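Local coordinates for protein complement factor MASP-3 (Homo sapiens, PDB 3DEM) that is a serine protease of the complement system whose calcium-binding CUB1-EGF-CUB2 region probably docks onto mannan-binding lectin and ficolins, at residues 58-63 with 68-73; 256-261 with 271-276. One frame throughout, in Å; residues are numbered along the deposited sequence.

Interaction 1: 58-63 with 68-73; sequences YVKVET and LATFCG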
loop_
_atom_site.group_PDB
_atom_site.type_symbol
_atom_site.label_atom_id
_atom_site.label_comp_id
_atom_site.label_asym_id
_atom_site.label_seq_id
_atom_site.Cartn_x
_atom_site.Cartn_y
_atom_site.Cartn_z
ATOM N N TYR A 58 3.139 -2.767 -31.668
ATOM C CA TYR A 58 2.425 -2.279 -30.497
ATOM C C TYR A 58 2.641 -3.070 -29.214
ATOM O O TYR A 58 3.032 -4.242 -29.232
ATOM C CB TYR A 58 0.926 -2.189 -30.788
ATOM C CG TYR A 58 0.268 -3.509 -31.108
ATOM C CD1 TYR A 58 -0.115 -4.381 -30.096
ATOM C CD2 TYR A 58 0.011 -3.879 -32.424
ATOM C CE1 TYR A 58 -0.727 -5.588 -30.382
ATOM C CE2 TYR A 58 -0.606 -5.081 -32.720
ATOM C CZ TYR A 58 -0.972 -5.929 -31.692
ATOM O OH TYR A 58 -1.580 -7.125 -31.976
ATOM N N VAL A 59 2.403 -2.391 -28.098
ATOM C CA VAL A 59 2.261 -3.038 -26.808
ATOM C C VAL A 59 0.826 -2.803 -26.356
ATOM O O VAL A 59 0.415 -1.667 -26.118
ATOM C CB VAL A 59 3.253 -2.490 -25.756
ATOM C CG1 VAL A 59 2.927 -3.046 -24.378
ATOM C CG2 VAL A 59 4.695 -2.824 -26.142
ATOM N N LYS A 60 0.062 -3.882 -26.268
ATOM C CA LYS A 60 -1.352 -3.810 -25.934
ATOM C C LYS A 60 -1.558 -4.298 -24.502
ATOM O O LYS A 60 -1.129 -5.400 -24.141
ATOM C CB LYS A 60 -2.142 -4.679 -26.912
ATOM C CG LYS A 60 -3.650 -4.585 -26.806
ATOM C CD LYS A 60 -4.301 -5.539 -27.805
ATOM C CE LYS A 60 -5.798 -5.297 -27.929
ATOM N NZ LYS A 60 -6.425 -6.117 -29.017
ATOM N N VAL A 61 -2.205 -3.476 -23.684
ATOM C CA VAL A 61 -2.487 -3.839 -22.298
ATOM C C VAL A 61 -3.988 -3.969 -22.106
ATOM O O VAL A 61 -4.735 -3.014 -22.341
ATOM C CB VAL A 61 -1.944 -2.781 -21.312
ATOM C CG1 VAL A 61 -2.229 -3.193 -19.874
ATOM C CG2 VAL A 61 -0.446 -2.563 -21.532
ATOM N N GLU A 62 -4.435 -5.144 -21.679
ATOM C CA GLU A 62 -5.869 -5.408 -21.598
ATOM C C GLU A 62 -6.253 -6.359 -20.467
ATOM O O GLU A 62 -5.397 -6.999 -19.855
ATOM C CB GLU A 62 -6.371 -5.975 -22.928
ATOM C CG GLU A 62 -5.859 -7.369 -23.222
ATOM C CD GLU A 62 -6.024 -7.765 -24.676
ATOM O OE1 GLU A 62 -7.042 -7.382 -25.297
ATOM O OE2 GLU A 62 -5.131 -8.466 -25.198
ATOM N N THR A 63 -7.549 -6.434 -20.192
ATOM C CA THR A 63 -8.089 -7.445 -19.296
ATOM C C THR A 63 -8.786 -8.501 -20.143
ATOM O O THR A 63 -8.591 -8.556 -21.357
ATOM C CB THR A 63 -9.080 -6.854 -18.279
ATOM O OG1 THR A 63 -10.269 -6.427 -18.952
ATOM C CG2 THR A 63 -8.462 -5.675 -17.554
ATOM N N LEU A 68 -7.182 -1.786 -22.025
ATOM C CA LEU A 68 -6.815 -0.678 -21.152
ATOM C C LEU A 68 -5.972 0.376 -21.862
ATOM O O LEU A 68 -6.182 1.578 -21.672
ATOM C CB LEU A 68 -6.068 -1.196 -19.922
ATOM C CG LEU A 68 -6.796 -2.239 -19.072
ATOM C CD1 LEU A 68 -5.896 -2.760 -17.963
ATOM C CD2 LEU A 68 -8.076 -1.665 -18.496
ATOM N N ALA A 69 -5.017 -0.076 -22.670
ATOM C CA ALA A 69 -4.115 0.834 -23.359
ATOM C C ALA A 69 -3.403 0.154 -24.518
ATOM O O ALA A 69 -3.204 -1.056 -24.506
ATOM C CB ALA A 69 -3.103 1.419 -22.377
ATOM N N THR A 70 -3.036 0.947 -25.520
ATOM C CA THR A 70 -2.231 0.481 -26.640
ATOM C C THR A 70 -1.145 1.512 -26.882
ATOM O O THR A 70 -1.432 2.699 -27.026
ATOM C CB THR A 70 -3.072 0.314 -27.924
ATOM O OG1 THR A 70 -4.209 -0.510 -27.644
ATOM C CG2 THR A 70 -2.249 -0.337 -29.030
ATOM N N PHE A 71 0.102 1.055 -26.908
ATOM C CA PHE A 71 1.238 1.955 -27.051
ATOM C C PHE A 71 2.070 1.636 -28.280
ATOM O O PHE A 71 2.183 0.477 -28.683
ATOM C CB PHE A 71 2.132 1.899 -25.812
ATOM C CG PHE A 71 1.440 2.292 -24.542
ATOM C CD1 PHE A 71 0.999 3.598 -24.350
ATOM C CD2 PHE A 71 1.249 1.364 -23.526
ATOM C CE1 PHE A 71 0.371 3.968 -23.175
ATOM C CE2 PHE A 71 0.618 1.724 -22.347
ATOM C CZ PHE A 71 0.179 3.032 -22.170
ATOM N N CYS A 72 2.649 2.676 -28.867
ATOM C CA CYS A 72 3.638 2.520 -29.922
ATOM C C CYS A 72 4.423 3.824 -30.028
ATOM O O CYS A 72 4.154 4.763 -29.282
ATOM C CB CYS A 72 2.979 2.120 -31.252
ATOM S SG CYS A 72 1.732 3.252 -31.918
ATOM N N GLY A 73 5.399 3.882 -30.926
ATOM C CA GLY A 73 6.208 5.087 -31.076
ATOM C C GLY A 73 7.434 5.109 -30.182
ATOM O O GLY A 73 7.661 4.188 -29.394
#
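V61 and L68 meet where the hairpin of strands 58-62 and 67-71 departs from regular pairing. The V61 carbonyl O takes two backbone N-H groups, from L68 N at 2.8 Å and from A69 N at 3.0 Å. Both donors lie in the carbonyl plane, but the L68 bond is the more bent, 135° at the hydrogen against 159°. Two residues facing one are the signature of a classic beta bulge. Beyond it the ladder is regular: V61 N reaches A69 O at 2.7 Å, and V59 and F71 exchange both of their N-H...O bonds.

The bulge turns L68 toward the partner strand, and its side chain is a bump that fits the hollow between T63 CG2 and V61 CG1. CG stands anti to the carbonyl carbon (chi1 -57°), and L68 CD1 settles between the two methyls, 3.9 Å from T63 CG2 and 4.2 Å from V61 CG1. P91 also borders L68 and T63. V59, V61, A69 and F71 share one face of the hairpin, where the small A69 lies beside V61 and the F71 ring approaches V61 CG2 obliquely with CE2. This face turns to strand 37-47: V59 packs on F43 and F46, V61 on L41 and F71 on F46. On the other face K60 and T70 run side by side, while T70 CG2 rests 4.1 Å from Y58 CB. C72, just past the end of strand 67-71, is joined to C54 by a disulfide.

A bulged antiparallel hairpin at the border of one sheet, with its apolar face laid against a second sheet, fits the beta-sandwich of a CUB domain.

Interaction 2: 256-261 with 271-276; sequences VLILFH and WRLSYR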
loop_
_atom_site.group_PDB
_atom_site.type_symbol
_atom_site.label_atom_id
_atom_site.label_comp_id
_atom_site.label_asym_id
_atom_site.label_seq_id
_atom_site.Cartn_x
_atom_site.Cartn_y
_atom_site.Cartn_z
ATOM N N VAL A 256 -48.255 -6.482 28.350
ATOM C CA VAL A 256 -48.169 -6.233 26.921
ATOM C C VAL A 256 -46.754 -6.511 26.435
ATOM O O VAL A 256 -45.775 -6.185 27.117
ATOM C CB VAL A 256 -48.530 -4.760 26.587
ATOM C CG1 VAL A 256 -48.317 -4.480 25.112
ATOM C CG2 VAL A 256 -49.971 -4.446 27.006
ATOM N N LEU A 257 -46.643 -7.128 25.264
ATOM C CA LEU A 257 -45.346 -7.286 24.623
ATOM C C LEU A 257 -45.273 -6.492 23.328
ATOM O O LEU A 257 -46.150 -6.594 22.472
ATOM C CB LEU A 257 -45.039 -8.758 24.340
ATOM C CG LEU A 257 -43.789 -8.984 23.483
ATOM C CD1 LEU A 257 -42.506 -8.736 24.285
ATOM C CD2 LEU A 257 -43.788 -10.377 22.865
ATOM N N ILE A 258 -44.219 -5.697 23.194
ATOM C CA ILE A 258 -43.957 -4.967 21.969
ATOM C C ILE A 258 -42.706 -5.562 21.334
ATOM O O ILE A 258 -41.634 -5.601 21.951
ATOM C CB ILE A 258 -43.748 -3.466 22.237
ATOM C CG1 ILE A 258 -44.992 -2.863 22.901
ATOM C CG2 ILE A 258 -43.432 -2.725 20.945
ATOM C CD1 ILE A 258 -44.686 -1.741 23.859
ATOM N N LEU A 259 -42.858 -6.046 20.107
ATOM C CA LEU A 259 -41.739 -6.546 19.334
ATOM C C LEU A 259 -41.419 -5.566 18.211
ATOM O O LEU A 259 -42.299 -5.192 17.428
ATOM C CB LEU A 259 -42.050 -7.933 18.762
ATOM C CG LEU A 259 -40.958 -8.585 17.896
ATOM C CD1 LEU A 259 -40.975 -10.106 17.999
ATOM C CD2 LEU A 259 -41.071 -8.152 16.438
ATOM N N PHE A 260 -40.162 -5.140 18.152
ATOM C CA PHE A 260 -39.697 -4.273 17.083
ATOM C C PHE A 260 -38.608 -4.961 16.274
ATOM O O PHE A 260 -37.544 -5.279 16.796
ATOM C CB PHE A 260 -39.192 -2.932 17.635
ATOM C CG PHE A 260 -38.696 -1.985 16.574
ATOM C CD1 PHE A 260 -39.452 -1.743 15.431
ATOM C CD2 PHE A 260 -37.481 -1.325 16.723
ATOM C CE1 PHE A 260 -39.000 -0.869 14.448
ATOM C CE2 PHE A 260 -37.020 -0.447 15.749
ATOM C CZ PHE A 260 -37.783 -0.219 14.608
ATOM N N HIS A 261 -38.889 -5.194 14.998
ATOM C CA HIS A 261 -37.948 -5.872 14.113
ATOM C C HIS A 261 -37.386 -4.881 13.104
ATOM O O HIS A 261 -38.135 -4.115 12.507
ATOM C CB HIS A 261 -38.648 -7.022 13.374
ATOM C CG HIS A 261 -37.757 -7.781 12.433
ATOM N ND1 HIS A 261 -37.619 -7.447 11.101
ATOM C CD2 HIS A 261 -36.977 -8.870 12.627
ATOM C CE1 HIS A 261 -36.780 -8.286 10.522
ATOM N NE2 HIS A 261 -36.376 -9.161 11.425
ATOM N N TRP A 271 -39.628 5.348 16.532
ATOM C CA TRP A 271 -40.923 5.549 17.170
ATOM C C TRP A 271 -40.799 5.728 18.675
ATOM O O TRP A 271 -39.800 5.351 19.290
ATOM C CB TRP A 271 -41.840 4.353 16.886
ATOM C CG TRP A 271 -41.226 3.029 17.273
ATOM C CD1 TRP A 271 -40.482 2.205 16.475
ATOM C CD2 TRP A 271 -41.302 2.382 18.554
ATOM N NE1 TRP A 271 -40.089 1.083 17.181
ATOM C CE2 TRP A 271 -40.578 1.169 18.458
ATOM C CE3 TRP A 271 -41.900 2.715 19.775
ATOM C CZ2 TRP A 271 -40.441 0.291 19.535
ATOM C CZ3 TRP A 271 -41.770 1.837 20.844
ATOM C CH2 TRP A 271 -41.044 0.639 20.716
ATOM N N ARG A 272 -41.840 6.303 19.256
ATOM C CA ARG A 272 -41.925 6.514 20.688
ATOM C C ARG A 272 -43.371 6.306 21.119
ATOM O O ARG A 272 -44.299 6.717 20.429
ATOM C CB ARG A 272 -41.478 7.933 21.048
ATOM C CG ARG A 272 -41.901 8.385 22.436
ATOM C CD ARG A 272 -41.531 9.832 22.702
ATOM N NE ARG A 272 -42.177 10.326 23.915
ATOM C CZ ARG A 272 -41.538 10.853 24.959
ATOM N NH1 ARG A 272 -40.213 10.985 24.951
ATOM N NH2 ARG A 272 -42.227 11.272 26.012
ATOM N N LEU A 273 -43.564 5.663 22.259
ATOM C CA LEU A 273 -44.899 5.558 22.805
ATOM C C LEU A 273 -44.869 5.808 24.299
ATOM O O LEU A 273 -43.828 5.665 24.955
ATOM C CB LEU A 273 -45.534 4.196 22.479
ATOM C CG LEU A 273 -44.987 2.910 23.101
ATOM C CD1 LEU A 273 -45.501 2.733 24.538
ATOM C CD2 LEU A 273 -45.370 1.719 22.241
ATOM N N SER A 274 -46.012 6.211 24.833
ATOM C CA SER A 274 -46.187 6.252 26.265
ATOM C C SER A 274 -47.313 5.294 26.612
ATOM O O SER A 274 -48.240 5.102 25.826
ATOM C CB SER A 274 -46.520 7.669 26.739
ATOM O OG SER A 274 -47.750 8.108 26.192
ATOM N N TYR A 275 -47.225 4.681 27.783
ATOM C CA TYR A 275 -48.284 3.801 28.239
ATOM C C TYR A 275 -48.782 4.243 29.593
ATOM O O TYR A 275 -48.061 4.894 30.342
ATOM C CB TYR A 275 -47.800 2.348 28.311
ATOM C CG TYR A 275 -46.915 2.046 29.499
ATOM C CD1 TYR A 275 -47.464 1.780 30.755
ATOM C CD2 TYR A 275 -45.535 2.020 29.372
ATOM C CE1 TYR A 275 -46.659 1.506 31.851
ATOM C CE2 TYR A 275 -44.723 1.746 30.457
ATOM C CZ TYR A 275 -45.291 1.491 31.693
ATOM O OH TYR A 275 -44.492 1.217 32.776
ATOM N N ARG A 276 -50.016 3.865 29.898
ATOM C CA ARG A 276 -50.657 4.196 31.156
ATOM C C ARG A 276 -51.536 3.028 31.566
ATOM O O ARG A 276 -52.325 2.526 30.772
ATOM C CB ARG A 276 -51.509 5.458 31.007
ATOM C CG ARG A 276 -50.689 6.711 30.821
ATOM C CD ARG A 276 -51.516 7.888 30.326
ATOM N NE ARG A 276 -50.654 9.044 30.090
ATOM C CZ ARG A 276 -49.824 9.154 29.057
ATOM N NH1 ARG A 276 -49.751 8.185 28.156
ATOM N NH2 ARG A 276 -49.068 10.235 28.926
#
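F260 and W271 form a T-shaped aromatic pair between the two sheets of the CUB beta-sandwich. Strand 255-261 belongs to one sheet and strand 272-277 to the other. The nearest CA atoms, those of F260 and W271, are 9.9 Å apart, and no hydrogen bond crosses, so side chains alone make the contact.

The edge of the indole meets the face of F260: the planes stand at 84°, with the phenyl and five-membered-ring centroids 4.4 Å apart. With chi1 at 54°, CG between the backbone N and the carbonyl carbon, W271 presents its NE1 edge to F260, and the two side chains pass one another running opposite ways. Next to this pair, the far corner of the indole, W271 CH2, comes to 4.1 Å from I258 CG2, with the two side chains crossing at a slant. One step along, I258 and L273 reach tip to tip, I258 CD1 to L273 CD2, at 3.9 Å.

Further out, Y187 makes a second edge-to-face pair with F260, and Y195 meets W271 with planes nearly perpendicular. F209, F213, I215 and I228 also pack on the W271 side chain, while S180 OG is hydrogen-bonded to the W271 backbone N; all four residues of the contact are buried. Within this packing the pyrrole nitrogen is centred on the phenyl ring: W271 NE1 sits 3.2 Å above the ring plane of F260 and 3.4 Å from both F260 CG and F260 CD1.

Interactions 1 and 2 sample two different kinds of joint in two CUB domains of one chain. Interaction 1 pairs neighbouring strands within a sheet through backbone bonds, whereas interaction 2 spans the gap between facing sheets through side chains. Their centres are 64 Å apart and their nearest atoms about 40 Å, on opposite sides of the chain's centre, with the EGF domain between them in sequence; neither touches the other. Each lies near a calcium ion without binding it: the side chain of Y58 is about 9 Å from the ion held by E49, D57, D102 and S104, and that of F260 about 8 Å from the one held by E216, D226, D263 and S265.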